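Side-chain contacts in diaphanous protein (Entamoeba histolytica, PDB 4DVG), which is a diaphanous-type formin whose N-terminal region, the part crystallised, probably binds a Rho-family GTPase and helps regulate actin assembly: residues E86-F91 and E131-E136; N271-M276 and D293-W298. One frame throughout, in Å; residues are numbered along the deposited sequence.

Interaction 1: residues E86-F91 and E131-E136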
loop_
_atom_site.group_PDB
_atom_site.type_symbol
_atom_site.label_atom_id
_atom_site.label_comp_id
_atom_site.label_asym_id
_atom_site.label_seq_id
_atom_site.Cartn_x
_atom_site.Cartn_y
_atom_site.Cartn_z
ATOM N N GLU B 86 -1.881 -12.704 6.147
ATOM C CA GLU B 86 -0.517 -12.580 6.611
ATOM C C GLU B 86 0.311 -11.991 5.484
ATOM O O GLU B 86 1.211 -11.180 5.712
ATOM C CB GLU B 86 0.021 -13.937 7.047
ATOM C CG GLU B 86 1.092 -13.861 8.134
ATOM C CD GLU B 86 0.565 -13.300 9.450
ATOM O OE1 GLU B 86 -0.673 -13.087 9.564
ATOM O OE2 GLU B 86 1.394 -13.082 10.368
HETATM N N MSE B 87 -0.029 -12.383 4.258
HETATM C CA MSE B 87 0.680 -11.912 3.078
HETATM C C MSE B 87 0.484 -10.420 2.848
HETATM O O MSE B 87 1.372 -9.742 2.320
HETATM C CB MSE B 87 0.242 -12.686 1.854
HETATM C CG MSE B 87 0.777 -14.099 1.832
HETATM SE SE MSE B 87 0.590 -14.902 0.076
HETATM C CE MSE B 87 -1.224 -15.570 0.212
ATOM N N VAL B 88 -0.672 -9.910 3.260
ATOM C CA VAL B 88 -0.914 -8.486 3.174
ATOM C C VAL B 88 0.123 -7.773 4.034
ATOM O O VAL B 88 0.860 -6.910 3.541
ATOM C CB VAL B 88 -2.360 -8.143 3.538
ATOM C CG1 VAL B 88 -2.550 -6.636 3.792
ATOM C CG2 VAL B 88 -3.273 -8.626 2.420
ATOM N N VAL B 89 0.223 -8.180 5.296
ATOM C CA VAL B 89 1.225 -7.623 6.186
ATOM C C VAL B 89 2.625 -7.739 5.570
ATOM O O VAL B 89 3.362 -6.765 5.464
ATOM C CB VAL B 89 1.196 -8.295 7.589
ATOM C CG1 VAL B 89 2.301 -7.748 8.477
ATOM C CG2 VAL B 89 -0.150 -8.083 8.259
ATOM N N VAL B 90 2.988 -8.941 5.160
ATOM C CA VAL B 90 4.348 -9.182 4.698
ATOM C C VAL B 90 4.726 -8.327 3.480
ATOM O O VAL B 90 5.692 -7.581 3.540
ATOM C CB VAL B 90 4.589 -10.676 4.454
ATOM C CG1 VAL B 90 5.910 -10.891 3.787
ATOM C CG2 VAL B 90 4.536 -11.414 5.773
ATOM N N PHE B 91 3.939 -8.393 2.403
ATOM C CA PHE B 91 4.266 -7.665 1.173
ATOM C C PHE B 91 4.207 -6.141 1.278
ATOM O O PHE B 91 4.981 -5.434 0.625
ATOM C CB PHE B 91 3.421 -8.159 0.001
ATOM C CG PHE B 91 3.807 -9.530 -0.477
ATOM C CD1 PHE B 91 5.073 -9.758 -1.006
ATOM C CD2 PHE B 91 2.909 -10.590 -0.401
ATOM C CE1 PHE B 91 5.443 -11.027 -1.466
ATOM C CE2 PHE B 91 3.269 -11.855 -0.846
ATOM C CZ PHE B 91 4.544 -12.079 -1.386
ATOM N N GLU B 131 -11.612 -12.746 -2.549
ATOM C CA GLU B 131 -11.162 -12.174 -3.813
ATOM C C GLU B 131 -10.425 -10.863 -3.565
ATOM O O GLU B 131 -9.324 -10.654 -4.068
ATOM C CB GLU B 131 -12.324 -11.965 -4.790
ATOM C CG GLU B 131 -11.866 -11.499 -6.173
ATOM C CD GLU B 131 -12.982 -11.463 -7.214
ATOM O OE1 GLU B 131 -13.771 -12.428 -7.305
ATOM O OE2 GLU B 131 -13.061 -10.461 -7.958
ATOM N N ARG B 132 -11.036 -9.992 -2.768
ATOM C CA ARG B 132 -10.463 -8.690 -2.459
ATOM C C ARG B 132 -9.098 -8.724 -1.763
ATOM O O ARG B 132 -8.262 -7.880 -2.073
ATOM C CB ARG B 132 -11.451 -7.827 -1.673
ATOM C CG ARG B 132 -12.684 -7.451 -2.475
ATOM C CD ARG B 132 -13.462 -6.378 -1.794
ATOM N NE ARG B 132 -14.765 -6.172 -2.407
ATOM C CZ ARG B 132 -15.765 -5.551 -1.786
ATOM N NH1 ARG B 132 -15.575 -5.091 -0.552
ATOM N NH2 ARG B 132 -16.940 -5.389 -2.388
ATOM N N LYS B 133 -8.868 -9.670 -0.840
ATOM C CA LYS B 133 -7.533 -9.804 -0.238
ATOM C C LYS B 133 -6.506 -10.056 -1.335
ATOM O O LYS B 133 -5.424 -9.452 -1.332
ATOM C CB LYS B 133 -7.443 -10.910 0.827
ATOM C CG LYS B 133 -7.717 -10.434 2.248
ATOM C CD LYS B 133 -6.962 -9.155 2.590
ATOM C CE LYS B 133 -7.350 -8.612 3.981
ATOM N NZ LYS B 133 -8.839 -8.565 4.276
ATOM N N CYS B 134 -6.861 -10.940 -2.270
ATOM C CA CYS B 134 -6.033 -11.192 -3.444
ATOM C C CYS B 134 -5.596 -9.910 -4.148
ATOM O O CYS B 134 -4.418 -9.737 -4.450
ATOM C CB CYS B 134 -6.772 -12.078 -4.440
ATOM S SG CYS B 134 -6.398 -13.796 -4.272
ATOM N N CYS B 135 -6.546 -9.024 -4.421
ATOM C CA CYS B 135 -6.216 -7.779 -5.084
ATOM C C CYS B 135 -5.258 -7.010 -4.235
ATOM O O CYS B 135 -4.322 -6.377 -4.751
ATOM C CB CYS B 135 -7.464 -6.928 -5.313
ATOM S SG CYS B 135 -8.567 -7.666 -6.518
ATOM N N GLU B 136 -5.511 -7.066 -2.927
ATOM C CA GLU B 136 -4.756 -6.304 -1.954
ATOM C C GLU B 136 -3.316 -6.824 -1.947
ATOM O O GLU B 136 -2.360 -6.043 -1.994
ATOM C CB GLU B 136 -5.437 -6.375 -0.586
ATOM C CG GLU B 136 -4.661 -5.756 0.551
ATOM C CD GLU B 136 -5.559 -5.195 1.664
ATOM O OE1 GLU B 136 -5.217 -4.120 2.216
ATOM O OE2 GLU B 136 -6.605 -5.817 1.977
#
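Two helices of the GTPase-binding region, 83-93 and 127-141, meet where Val-88 packs against Glu-136 and Lys-133. The CB of Val-88 is directed toward helix 127-141, and both methyls reach it. CG2 makes the two shortest contacts. Val-88 CG2 is 3.7 Å from both Glu-136 CG and Lys-133 CD, so one methyl fits against the aliphatic parts of two charged residues. Val-88 CG1 meets the end of Glu-136, 4.0 Å from Glu-136 CD. With CG1 anti to the backbone N (chi1 166°), the two methyls spread: CG1 meets Glu-136, and CG2 reaches both Glu-136 and Lys-133. The two helices are neighbours in what is probably an armadillo-like helical region, as in related diaphanous formins. Val-137, one turn on from Lys-133, also touches Val-88 and extends the apolar seam to Met-87 and Phe-91. Lys-133 bends at chi2 and chi4, and its chain runs across the valine at about a right angle. Glu-136 crosses it in the same manner, with its chain extended beyond CG. Val-89 and Val-90 of helix 83-93 pack on the chain of another protein, which also hydrogen-bonds Glu-86 OE2.

Interaction 2: residues N271-M276 and D293-W298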
loop_
_atom_site.group_PDB
_atom_site.type_symbol
_atom_site.label_atom_id
_atom_site.label_comp_id
_atom_site.label_asym_id
_atom_site.label_seq_id
_atom_site.Cartn_x
_atom_site.Cartn_y
_atom_site.Cartn_z
ATOM N N ASN B 271 -16.932 10.626 -28.696
ATOM C CA ASN B 271 -18.031 11.372 -28.099
ATOM C C ASN B 271 -17.868 11.482 -26.588
ATOM O O ASN B 271 -18.391 12.401 -25.958
ATOM C CB ASN B 271 -19.388 10.757 -28.465
ATOM C CG ASN B 271 -19.865 11.183 -29.846
ATOM O OD1 ASN B 271 -20.741 12.042 -29.972
ATOM N ND2 ASN B 271 -19.285 10.584 -30.888
ATOM N N GLU B 272 -17.119 10.543 -26.025
ATOM C CA GLU B 272 -16.895 10.492 -24.599
ATOM C C GLU B 272 -15.938 11.599 -24.172
ATOM O O GLU B 272 -16.196 12.322 -23.194
ATOM C CB GLU B 272 -16.331 9.140 -24.202
ATOM C CG GLU B 272 -16.201 8.975 -22.714
ATOM O OE1 GLU B 272 -18.495 8.391 -22.662
ATOM O OE2 GLU B 272 -17.630 9.419 -20.900
ATOM N N LEU B 273 -14.841 11.746 -24.906
ATOM C CA LEU B 273 -13.884 12.793 -24.578
ATOM C C LEU B 273 -14.480 14.173 -24.823
ATOM O O LEU B 273 -14.383 15.057 -23.975
ATOM C CB LEU B 273 -12.577 12.625 -25.357
ATOM C CG LEU B 273 -11.998 11.222 -25.259
ATOM C CD1 LEU B 273 -10.707 11.107 -26.065
ATOM C CD2 LEU B 273 -11.809 10.834 -23.787
ATOM N N GLU B 274 -15.107 14.354 -25.981
ATOM C CA GLU B 274 -15.716 15.639 -26.286
ATOM C C GLU B 274 -16.726 16.058 -25.231
ATOM O O GLU B 274 -16.911 17.253 -25.006
ATOM C CB GLU B 274 -16.332 15.657 -27.686
ATOM C CG GLU B 274 -15.296 15.765 -28.789
ATOM C CD GLU B 274 -15.912 15.796 -30.168
ATOM O OE1 GLU B 274 -17.141 15.995 -30.267
ATOM O OE2 GLU B 274 -15.169 15.612 -31.156
ATOM N N ASN B 275 -17.378 15.100 -24.573
ATOM C CA ASN B 275 -18.269 15.467 -23.462
ATOM C C ASN B 275 -17.488 15.960 -22.241
ATOM O O ASN B 275 -17.980 16.778 -21.474
ATOM C CB ASN B 275 -19.207 14.319 -23.059
ATOM O OD1 ASN B 275 -20.671 14.983 -24.843
ATOM N ND2 ASN B 275 -20.976 12.942 -23.971
HETATM N N MSE B 276 -16.268 15.456 -22.070
HETATM C CA MSE B 276 -15.437 15.817 -20.928
HETATM C C MSE B 276 -14.863 17.213 -21.081
HETATM O O MSE B 276 -14.563 17.879 -20.093
HETATM C CB MSE B 276 -14.312 14.798 -20.736
HETATM C CG MSE B 276 -14.806 13.442 -20.219
HETATM SE SE MSE B 276 -13.484 11.970 -20.167
HETATM C CE MSE B 276 -12.167 12.760 -18.952
ATOM N N ASP B 293 -3.699 15.211 -26.242
ATOM C CA ASP B 293 -2.700 14.413 -26.935
ATOM C C ASP B 293 -3.406 13.544 -27.944
ATOM O O ASP B 293 -2.958 13.424 -29.088
ATOM C CB ASP B 293 -1.873 13.549 -25.970
ATOM C CG ASP B 293 -0.869 14.366 -25.155
ATOM O OD1 ASP B 293 -0.664 15.575 -25.447
ATOM O OD2 ASP B 293 -0.279 13.790 -24.216
ATOM N N PHE B 294 -4.517 12.958 -27.506
ATOM C CA PHE B 294 -5.332 12.095 -28.338
ATOM C C PHE B 294 -5.742 12.814 -29.619
ATOM O O PHE B 294 -5.505 12.315 -30.711
ATOM C CB PHE B 294 -6.575 11.610 -27.576
ATOM C CG PHE B 294 -7.481 10.750 -28.404
ATOM C CD1 PHE B 294 -7.343 9.376 -28.403
ATOM C CD2 PHE B 294 -8.448 11.322 -29.215
ATOM C CE1 PHE B 294 -8.168 8.580 -29.193
ATOM C CE2 PHE B 294 -9.274 10.539 -30.007
ATOM C CZ PHE B 294 -9.142 9.173 -30.002
ATOM N N PHE B 295 -6.335 13.996 -29.483
ATOM C CA PHE B 295 -6.804 14.755 -30.643
ATOM C C PHE B 295 -5.664 15.232 -31.526
ATOM O O PHE B 295 -5.717 15.075 -32.744
ATOM C CB PHE B 295 -7.712 15.926 -30.218
ATOM C CG PHE B 295 -9.064 15.479 -29.755
ATOM C CD1 PHE B 295 -9.981 14.970 -30.661
ATOM C CD2 PHE B 295 -9.397 15.509 -28.415
ATOM C CE1 PHE B 295 -11.205 14.527 -30.250
ATOM C CE2 PHE B 295 -10.625 15.073 -27.994
ATOM C CZ PHE B 295 -11.532 14.576 -28.914
ATOM N N ASP B 296 -4.638 15.806 -30.901
ATOM C CA ASP B 296 -3.445 16.239 -31.617
ATOM C C ASP B 296 -2.833 15.096 -32.447
ATOM O O ASP B 296 -2.325 15.326 -33.540
ATOM C CB ASP B 296 -2.395 16.835 -30.659
ATOM C CG ASP B 296 -2.849 18.148 -30.011
ATOM O OD1 ASP B 296 -3.729 18.834 -30.577
ATOM O OD2 ASP B 296 -2.316 18.504 -28.933
ATOM N N SER B 297 -2.886 13.874 -31.937
ATOM C CA SER B 297 -2.292 12.726 -32.633
ATOM C C SER B 297 -3.235 12.212 -33.724
ATOM O O SER B 297 -2.791 11.724 -34.756
ATOM C CB SER B 297 -1.923 11.626 -31.621
ATOM O OG SER B 297 -1.618 10.368 -32.196
ATOM N N TRP B 298 -4.537 12.351 -33.493
ATOM C CA TRP B 298 -5.557 11.942 -34.453
ATOM C C TRP B 298 -5.520 12.838 -35.668
ATOM O O TRP B 298 -5.773 12.394 -36.786
ATOM C CB TRP B 298 -6.947 12.045 -33.833
ATOM C CG TRP B 298 -8.034 11.484 -34.678
ATOM C CD1 TRP B 298 -7.889 10.655 -35.749
ATOM C CD2 TRP B 298 -9.438 11.709 -34.532
ATOM N NE1 TRP B 298 -9.113 10.338 -36.272
ATOM C CE2 TRP B 298 -10.086 10.970 -35.545
ATOM C CE3 TRP B 298 -10.218 12.446 -33.631
ATOM C CZ2 TRP B 298 -11.483 10.951 -35.690
ATOM C CZ3 TRP B 298 -11.614 12.430 -33.778
ATOM C CH2 TRP B 298 -12.225 11.692 -34.803
#
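Leu-273 and Phe-294 make the CH-pi contact that joins segments 271-276 and 293-298. The methyl CD1 of Leu-273 stands over one face of the Phe-294 ring, 4.1 Å from its centroid and 20° off the ring normal. It is offset toward the rim, and Leu-273 CD1 comes nearest to Phe-294 CD2, at 3.9 Å. Phe-294 holds CG anti to its backbone N (chi1 178°), which carries the ring toward helix 269-277.

The remaining contacts are van der Waals packing on Phe-295. Its CB is directed toward the other helix, and CZ and CE2 meet two aliphatic groups obliquely. Glu-274 CG comes to 3.9 Å from Phe-295 CZ. Leu-273 CB lies 4.1 Å from Phe-295 CE2. The Glu-274 chain crosses the phenyl group at about a right angle.

The two phenylalanines also pack on each other, with Phe-294 CD2 over the centre of one Phe-295 face. Lys-277 adds a cation-pi contact to Phe-295. Leu-242 of helix 236-249 touches Leu-273, and Asn-246 and Ile-249 touch Phe-294. The axes of the two short segments approach to 12.0 Å at an angle of 127°. Helix 290-309 thus packs on helix 269-277 through two phenylalanines, within the FH3 region, which in related formins is an armadillo-like all-helical array.

How the interactions relate
After two short helices, 41-49 and 55-58, the chain reaches helix 83-93. It then passes through helix 108-120 and returns with helix 127-141, where interaction 1 closes a loop of 39 residues. Interaction 2 opens much later, at helix 269-277. It closes after only 16 residues, when the long helix 290-309 begins to run past. The two loops are in series and neither crosses the other. Interaction 1 ties together helices of the GTPase-binding region, and interaction 2 does the same within the FH3 region. They lie on opposite sides of the chain's centre. Their own centres are 37 Å apart and their nearest atoms about 24 Å, so they do not touch.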